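Local coordinates for protein AxyAgu115A (PDB 6NPS) that acts as a family GH115 alpha-glucuronidase, probably releasing glucuronic acid substituents from arabinoglucuronoxylan, at residues L666-D671 / V768-P773; A700-S705 / G757-K762; I716-D719 / S724-A727. The protein carries 3 engineered substitutions. One frame throughout, in Å; residues are numbered along the deposited sequence.

Contact 1: residues L666-D671 / V768-P773; sequences LLVSID and VTIVVP
Val668 and Val768 meet tip to tip, and their branches are matched like to like: Val668 CG2 lies 3.9 Å from Val768 CG2, while Val668 CG1 stands 4.0 Å from Val768 CG1. Two methyls on each side therefore share the touch. Two residues further along each strand, Ile670 CD1 comes within 3.8 Å of Ile770 CD1 and 4.1 Å of Ile770 CG2. The two isoleucines differ in shape. Ile770 is extended (chi2 -176°), which carries its CD1 far enough to touch Val668 CG1 as well, at 4.0 Å, whereas Ile670 is folded at its second torsion (chi2 -52°). No hydrogen bond crosses between the segments, and all four side chains are buried. This is the facing of two sheets in a beta sandwich: the strand axes approach to 9.1 Å and run nearly parallel, 9° apart. The spacing widens along them, from 7.2 Å between the CA atoms of Val668 and Val768 to 8.6 Å between those of Ile670 and Ile770. Around this core, Phe702 packs on Val668 and Ile770, and Leu687 on Ile670 and Val768. Each strand is fixed by its own sheet. Backbone bonds join Ser669 to Thr703 and Val768 to Val761, and the carboxylate of Asp671 is hydrogen-bonded to the hydroxyls of Ser701 and Thr703.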
loop_
_atom_site.group_PDB
_atom_site.type_symbol
_atom_site.label_atom_id
_atom_site.label_comp_id
_atom_site.label_asym_id
_atom_site.label_seq_id
_atom_site.Cartn_x
_atom_site.Cartn_y
_atom_site.Cartn_z
ATOM N N LEU A 666 21.945 0.397 10.564
ATOM C CA LEU A 666 22.076 1.563 9.721
ATOM C C LEU A 666 21.724 1.179 8.294
ATOM O O LEU A 666 22.227 0.180 7.766
ATOM C CB LEU A 666 23.537 2.095 9.770
ATOM C CG LEU A 666 23.964 2.760 11.075
ATOM C CD1 LEU A 666 25.475 3.170 10.941
ATOM C CD2 LEU A 666 23.096 3.981 11.370
ATOM N N LEU A 667 20.914 1.991 7.653
ATOM C CA LEU A 667 20.546 1.749 6.274
ATOM C C LEU A 667 21.440 2.597 5.379
ATOM O O LEU A 667 21.551 3.807 5.583
ATOM C CB LEU A 667 19.064 2.087 6.066
ATOM C CG LEU A 667 18.635 1.847 4.622
ATOM C CD1 LEU A 667 18.536 0.321 4.410
ATOM C CD2 LEU A 667 17.307 2.536 4.338
ATOM N N VAL A 668 22.085 1.967 4.400
ATOM C CA VAL A 668 22.854 2.686 3.384
ATOM C C VAL A 668 22.024 2.766 2.108
ATOM O O VAL A 668 21.561 1.736 1.604
ATOM C CB VAL A 668 24.199 1.982 3.113
ATOM C CG1 VAL A 668 24.971 2.682 1.978
ATOM C CG2 VAL A 668 25.027 1.891 4.385
ATOM N N SER A 669 21.858 3.973 1.550
ATOM C CA SER A 669 21.060 4.110 0.341
ATOM C C SER A 669 21.758 5.010 -0.666
ATOM O O SER A 669 22.448 5.960 -0.292
ATOM C CB SER A 669 19.652 4.644 0.673
ATOM O OG SER A 669 19.695 5.914 1.322
ATOM N N ILE A 670 21.590 4.696 -1.947
ATOM C CA ILE A 670 22.229 5.450 -3.023
ATOM C C ILE A 670 21.297 6.596 -3.403
ATOM O O ILE A 670 20.139 6.363 -3.750
ATOM C CB ILE A 670 22.497 4.557 -4.245
ATOM C CG1 ILE A 670 23.292 3.301 -3.855
ATOM C CG2 ILE A 670 23.189 5.389 -5.382
ATOM C CD1 ILE A 670 24.558 3.635 -3.063
ATOM N N ASP A 671 21.783 7.829 -3.363
ATOM C CA ASP A 671 20.846 8.931 -3.578
ATOM C C ASP A 671 20.337 8.908 -5.021
ATOM O O ASP A 671 21.068 8.552 -5.946
ATOM C CB ASP A 671 21.513 10.260 -3.239
ATOM C CG ASP A 671 21.894 10.362 -1.752
ATOM O OD1 ASP A 671 21.596 9.429 -0.973
ATOM O OD2 ASP A 671 22.521 11.373 -1.365
ATOM N N VAL A 768 28.324 -2.815 3.765
ATOM C CA VAL A 768 27.752 -2.529 2.447
ATOM C C VAL A 768 28.902 -2.152 1.521
ATOM O O VAL A 768 29.737 -1.309 1.874
ATOM C CB VAL A 768 26.695 -1.413 2.512
ATOM C CG1 VAL A 768 26.189 -1.040 1.087
ATOM C CG2 VAL A 768 25.478 -1.871 3.392
ATOM N N THR A 769 28.963 -2.774 0.348
ATOM C CA THR A 769 29.929 -2.370 -0.666
ATOM C C THR A 769 29.214 -1.540 -1.725
ATOM O O THR A 769 28.135 -1.920 -2.198
ATOM C CB THR A 769 30.574 -3.622 -1.241
ATOM O OG1 THR A 769 31.117 -4.349 -0.137
ATOM C CG2 THR A 769 31.672 -3.309 -2.216
ATOM N N ILE A 770 29.755 -0.369 -2.033
ATOM C CA ILE A 770 29.203 0.490 -3.074
ATOM C C ILE A 770 30.148 0.436 -4.265
ATOM O O ILE A 770 31.348 0.752 -4.135
ATOM C CB ILE A 770 29.009 1.922 -2.565
ATOM C CG1 ILE A 770 28.029 1.924 -1.400
ATOM C CG2 ILE A 770 28.566 2.864 -3.696
ATOM C CD1 ILE A 770 27.711 3.302 -0.904
ATOM N N VAL A 771 29.649 -0.035 -5.411
ATOM C CA VAL A 771 30.503 -0.183 -6.588
ATOM C C VAL A 771 30.402 1.082 -7.416
ATOM O O VAL A 771 29.298 1.541 -7.724
ATOM C CB VAL A 771 30.126 -1.413 -7.420
ATOM C CG1 VAL A 771 31.085 -1.504 -8.650
ATOM C CG2 VAL A 771 30.250 -2.675 -6.545
ATOM N N VAL A 772 31.554 1.652 -7.772
ATOM C CA VAL A 772 31.582 2.954 -8.428
ATOM C C VAL A 772 32.284 2.801 -9.773
ATOM O O VAL A 772 33.507 2.956 -9.861
ATOM C CB VAL A 772 32.258 4.009 -7.538
ATOM C CG1 VAL A 772 32.190 5.431 -8.183
ATOM C CG2 VAL A 772 31.611 4.014 -6.135
ATOM N N PRO A 773 31.553 2.517 -10.848
ATOM C CA PRO A 773 32.168 2.502 -12.179
ATOM C C PRO A 773 32.237 3.915 -12.748
ATOM O O PRO A 773 31.376 4.758 -12.500
ATOM C CB PRO A 773 31.213 1.611 -12.984
ATOM C CG PRO A 773 29.852 1.914 -12.365
ATOM C CD PRO A 773 30.104 2.183 -10.882
#

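Contact 2: residues A700-S705 / G757-K762; sequences ASFTIS and GRITVK
The Phe702 ring is the main bump here, and the hollow that takes it lies between Ile759 and Val761, two residues on the same face of strand 754-763. The end of the ring meets Val761 through two atoms: CE2 of Phe702 lies 3.8 Å from Val761 CG2, and CZ of Phe702 is 3.9 Å from that same methyl. At another corner, Phe702 CE1 reaches Ile759 CD1 more loosely, at 4.3 Å. Both methyls approach the ring obliquely. With CG set between the backbone N and the carbonyl carbon (chi1 64°), the ring stands up from its strand into the interior and comes at Val761 from the opposite direction.

Val761 in turn is a wedge between Phe702 and Ile704. Its two branches are shared out, CG2 going to the ring and CG1 to Ile704, whose CD1 lies 4.2 Å from Val761 CG1. The bumps of the two strands thus interlock in the order Ile759, Phe702, Val761, Ile704, a staggered fit made of carbon-to-carbon contacts with no hydrogen bond across it. The strand axes come no nearer than 10.7 Å and diverge by 10°, so side chains span the gap. Such spacing and near alignment mark two facing layers of a beta sandwich. Outward along the layers, Phe702 also rests on Ile742 of strand 739-746, Ile704 touches Tyr714 and Ile716 of strand 712-718, and Ile759 lies between Ile716 on that strand and Val772 on strand 766-775.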
loop_
_atom_site.group_PDB
_atom_site.type_symbol
_atom_site.label_atom_id
_atom_site.label_comp_id
_atom_site.label_asym_id
_atom_site.label_seq_id
_atom_site.Cartn_x
_atom_site.Cartn_y
_atom_site.Cartn_z
ATOM N N ALA A 700 28.607 12.910 -6.476
ATOM C CA ALA A 700 27.549 11.935 -6.233
ATOM C C ALA A 700 27.450 11.755 -4.725
ATOM O O ALA A 700 28.301 12.239 -3.970
ATOM C CB ALA A 700 27.832 10.605 -6.927
ATOM N N SER A 701 26.411 11.050 -4.281
ATOM C CA SER A 701 26.328 10.886 -2.837
ATOM C C SER A 701 25.512 9.662 -2.477
ATOM O O SER A 701 24.735 9.143 -3.284
ATOM C CB SER A 701 25.749 12.132 -2.147
ATOM O OG SER A 701 24.472 12.466 -2.609
ATOM N N PHE A 702 25.741 9.183 -1.253
ATOM C CA PHE A 702 24.870 8.184 -0.651
ATOM C C PHE A 702 24.562 8.618 0.770
ATOM O O PHE A 702 25.219 9.509 1.317
ATOM C CB PHE A 702 25.507 6.782 -0.712
ATOM C CG PHE A 702 26.781 6.618 0.068
ATOM C CD1 PHE A 702 28.032 6.887 -0.524
ATOM C CD2 PHE A 702 26.747 6.155 1.382
ATOM C CE1 PHE A 702 29.221 6.685 0.197
ATOM C CE2 PHE A 702 27.912 5.949 2.106
ATOM C CZ PHE A 702 29.173 6.213 1.521
ATOM N N THR A 703 23.552 7.984 1.385
ATOM C CA THR A 703 23.110 8.383 2.707
ATOM C C THR A 703 23.182 7.190 3.640
ATOM O O THR A 703 22.998 6.040 3.224
ATOM C CB THR A 703 21.680 8.973 2.619
ATOM O OG1 THR A 703 21.727 10.101 1.739
ATOM C CG2 THR A 703 21.148 9.451 3.983
ATOM N N ILE A 704 23.484 7.476 4.904
ATOM C CA ILE A 704 23.432 6.509 5.997
ATOM C C ILE A 704 22.384 7.000 6.998
ATOM O O ILE A 704 22.443 8.159 7.429
ATOM C CB ILE A 704 24.808 6.356 6.677
ATOM C CG1 ILE A 704 25.899 6.043 5.651
ATOM C CG2 ILE A 704 24.786 5.268 7.781
ATOM C CD1 ILE A 704 27.301 6.273 6.194
ATOM N N SER A 705 21.431 6.117 7.372
ATOM C CA SER A 705 20.252 6.495 8.137
ATOM C C SER A 705 20.016 5.558 9.301
ATOM O O SER A 705 20.145 4.332 9.168
ATOM C CB SER A 705 18.974 6.479 7.282
ATOM O OG SER A 705 19.129 7.331 6.182
ATOM N N GLY A 757 35.892 1.415 -8.950
ATOM C CA GLY A 757 36.363 1.384 -7.584
ATOM C C GLY A 757 35.264 0.875 -6.655
ATOM O O GLY A 757 34.095 0.715 -7.050
ATOM N N ARG A 758 35.641 0.634 -5.406
ATOM C CA ARG A 758 34.647 0.177 -4.440
ATOM C C ARG A 758 34.787 0.935 -3.133
ATOM O O ARG A 758 35.902 1.152 -2.637
ATOM C CB ARG A 758 34.767 -1.334 -4.179
ATOM C CG ARG A 758 34.409 -2.187 -5.386
ATOM C CD ARG A 758 34.880 -3.630 -5.224
ATOM N NE ARG A 758 33.746 -4.541 -5.183
ATOM C CZ ARG A 758 33.111 -5.004 -6.258
ATOM N NH1 ARG A 758 33.511 -4.661 -7.481
ATOM N NH2 ARG A 758 32.069 -5.820 -6.103
ATOM N N ILE A 759 33.644 1.336 -2.588
ATOM C CA ILE A 759 33.550 1.953 -1.275
ATOM C C ILE A 759 33.014 0.905 -0.306
ATOM O O ILE A 759 32.021 0.224 -0.602
ATOM C CB ILE A 759 32.616 3.183 -1.315
ATOM C CG1 ILE A 759 33.078 4.205 -2.363
ATOM C CG2 ILE A 759 32.434 3.791 0.102
ATOM C CD1 ILE A 759 31.969 5.187 -2.734
ATOM N N THR A 760 33.639 0.781 0.855
ATOM C CA THR A 760 33.167 -0.139 1.877
ATOM C C THR A 760 32.607 0.650 3.059
ATOM O O THR A 760 33.284 1.527 3.601
ATOM C CB THR A 760 34.289 -1.061 2.324
ATOM O OG1 THR A 760 34.542 -2.011 1.279
ATOM C CG2 THR A 760 33.878 -1.800 3.617
ATOM N N VAL A 761 31.364 0.358 3.441
ATOM C CA VAL A 761 30.709 1.022 4.569
ATOM C C VAL A 761 30.451 -0.035 5.634
ATOM O O VAL A 761 29.590 -0.909 5.448
ATOM C CB VAL A 761 29.389 1.687 4.180
ATOM C CG1 VAL A 761 28.813 2.406 5.406
ATOM C CG2 VAL A 761 29.597 2.647 3.018
ATOM N N LYS A 762 31.138 0.073 6.764
ATOM C CA LYS A 762 30.959 -0.869 7.856
ATOM C C LYS A 762 30.038 -0.258 8.901
ATOM O O LYS A 762 30.197 0.912 9.281
ATOM C CB LYS A 762 32.301 -1.292 8.454
ATOM C CG LYS A 762 32.941 -2.339 7.565
ATOM C CD LYS A 762 34.071 -3.112 8.223
ATOM C CE LYS A 762 34.931 -2.217 9.090
ATOM N NZ LYS A 762 36.163 -1.734 8.393
#

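Contact 3: residues I716-D719 / S724-A727; sequences ISTD and SCSA
A beta arch joins the two layers here: strand 712-718 turns through a short connection into strand 723-725, which belongs to the facing sheet. The two segments meet by packing, side chain on side chain and side chain on backbone, with no hydrogen bond between them. Their directions are 171° apart, with CA atoms 6.3 Å apart at Thr718 and Ser724 and 6.9 Å apart at Ile716 and Ala727. Cys725 SG is the central contact atom. It lies 3.8 Å from Ile716 CG2 and 4.1 Å from Thr718 CG2, touching both methyls from the same side, over the gap between them. Further along, Ile716 lies against a backbone oxygen: Ala727 O is 3.8 Å from Ile716 CB and 3.9 Å from Ile716 CG2, which is van der Waals packing.

Thr718 divides its two branches. With chi1 at 79°, CG2 is anti to the carbonyl carbon and faces the other segment, also meeting Ser724 CA at 4.1 Å, while OG1 turns into the bend. There its main partner is Leu723 O, with Gln720 O a second acceptor that may share the same proton. The bond to Leu723 spans the short connection, from the end of strand 712-718 to the first residue of strand 723-725. Asp719 OD1 accepts a hydrogen bond from the backbone N of Arg758. Cys725 also packs on Ile742 and Ile759, one from each sheet, within a beta arch that carries the chain from one sheet of the sandwich to the other, here at the outermost strand 723-725.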
loop_
_atom_site.group_PDB
_atom_site.type_symbol
_atom_site.label_atom_id
_atom_site.label_comp_id
_atom_site.label_asym_id
_atom_site.label_seq_id
_atom_site.Cartn_x
_atom_site.Cartn_y
_atom_site.Cartn_z
ATOM N N ILE A 716 33.976 4.205 6.780
ATOM C CA ILE A 716 33.974 4.237 5.325
ATOM C C ILE A 716 35.409 4.195 4.801
ATOM O O ILE A 716 36.261 4.972 5.243
ATOM C CB ILE A 716 33.242 5.498 4.833
ATOM C CG1 ILE A 716 31.790 5.449 5.309
ATOM C CG2 ILE A 716 33.309 5.612 3.322
ATOM C CD1 ILE A 716 31.162 6.825 5.518
ATOM N N SER A 717 35.677 3.314 3.845
ATOM C CA SER A 717 36.974 3.325 3.186
ATOM C C SER A 717 36.793 2.984 1.719
ATOM O O SER A 717 35.757 2.433 1.311
ATOM C CB SER A 717 37.956 2.340 3.840
ATOM O OG SER A 717 37.462 1.025 3.693
ATOM N N THR A 718 37.791 3.336 0.916
ATOM C CA THR A 718 37.769 3.003 -0.500
ATOM C C THR A 718 39.003 2.192 -0.862
ATOM O O THR A 718 40.000 2.156 -0.134
ATOM C CB THR A 718 37.680 4.248 -1.412
ATOM O OG1 THR A 718 38.971 4.846 -1.516
ATOM C CG2 THR A 718 36.695 5.270 -0.886
ATOM N N ASP A 719 38.927 1.516 -1.998
ATOM C CA ASP A 719 39.986 0.605 -2.395
ATOM C C ASP A 719 40.816 1.139 -3.557
ATOM O O ASP A 719 41.499 0.353 -4.211
ATOM C CB ASP A 719 39.392 -0.754 -2.754
ATOM C CG ASP A 719 38.626 -0.729 -4.078
ATOM O OD1 ASP A 719 38.331 0.372 -4.625
ATOM O OD2 ASP A 719 38.323 -1.843 -4.569
ATOM N N SER A 724 37.386 8.818 -3.270
ATOM C CA SER A 724 37.370 9.172 -1.858
ATOM C C SER A 724 35.986 9.673 -1.480
ATOM O O SER A 724 35.139 9.933 -2.341
ATOM C CB SER A 724 38.446 10.219 -1.547
ATOM O OG SER A 724 38.094 11.430 -2.180
ATOM N N CYS A 725 35.760 9.811 -0.170
ATOM C CA CYS A 725 34.485 10.282 0.360
ATOM C C CYS A 725 34.688 11.414 1.353
ATOM O O CYS A 725 35.783 11.621 1.874
ATOM C CB CYS A 725 33.678 9.165 1.029
ATOM S SG CYS A 725 33.550 7.635 0.136
ATOM N N SER A 726 33.583 12.107 1.653
ATOM C CA SER A 726 33.634 13.242 2.567
ATOM C C SER A 726 33.877 12.835 4.015
ATOM O O SER A 726 34.146 13.710 4.842
ATOM C CB SER A 726 32.346 14.087 2.463
ATOM O OG SER A 726 31.132 13.323 2.487
ATOM N N ALA A 727 33.840 11.542 4.340
ATOM C CA ALA A 727 33.950 11.123 5.724
ATOM C C ALA A 727 34.645 9.779 5.751
ATOM O O ALA A 727 34.584 9.020 4.782
ATOM C CB ALA A 727 32.571 11.034 6.407
#

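Overall arrangement
All three contacts set the same two sheets of one beta sandwich face to face, and no hydrogen bond joins the paired segments themselves. Contacts 1 and 2 are buried core, with centres about 4 Å apart. Strands 666-670 and 700-706 are neighbours in one sheet, 766-775 and 754-763 in the other, where Ile770 N and Ile759 O make a probable backbone hydrogen bond. Aliphatic methyls fill contact 1, whereas an aromatic ring spans the wider gap of contact 2. Contact 3 is a surface contact, sequence-local and antiparallel: sulfur and a backbone oxygen join the methyls of Ile716 and Thr718, beside the Thr718-Leu723 bond. A probable backbone hydrogen bond, Thr760 N to Ser717 O, links it to contact 2.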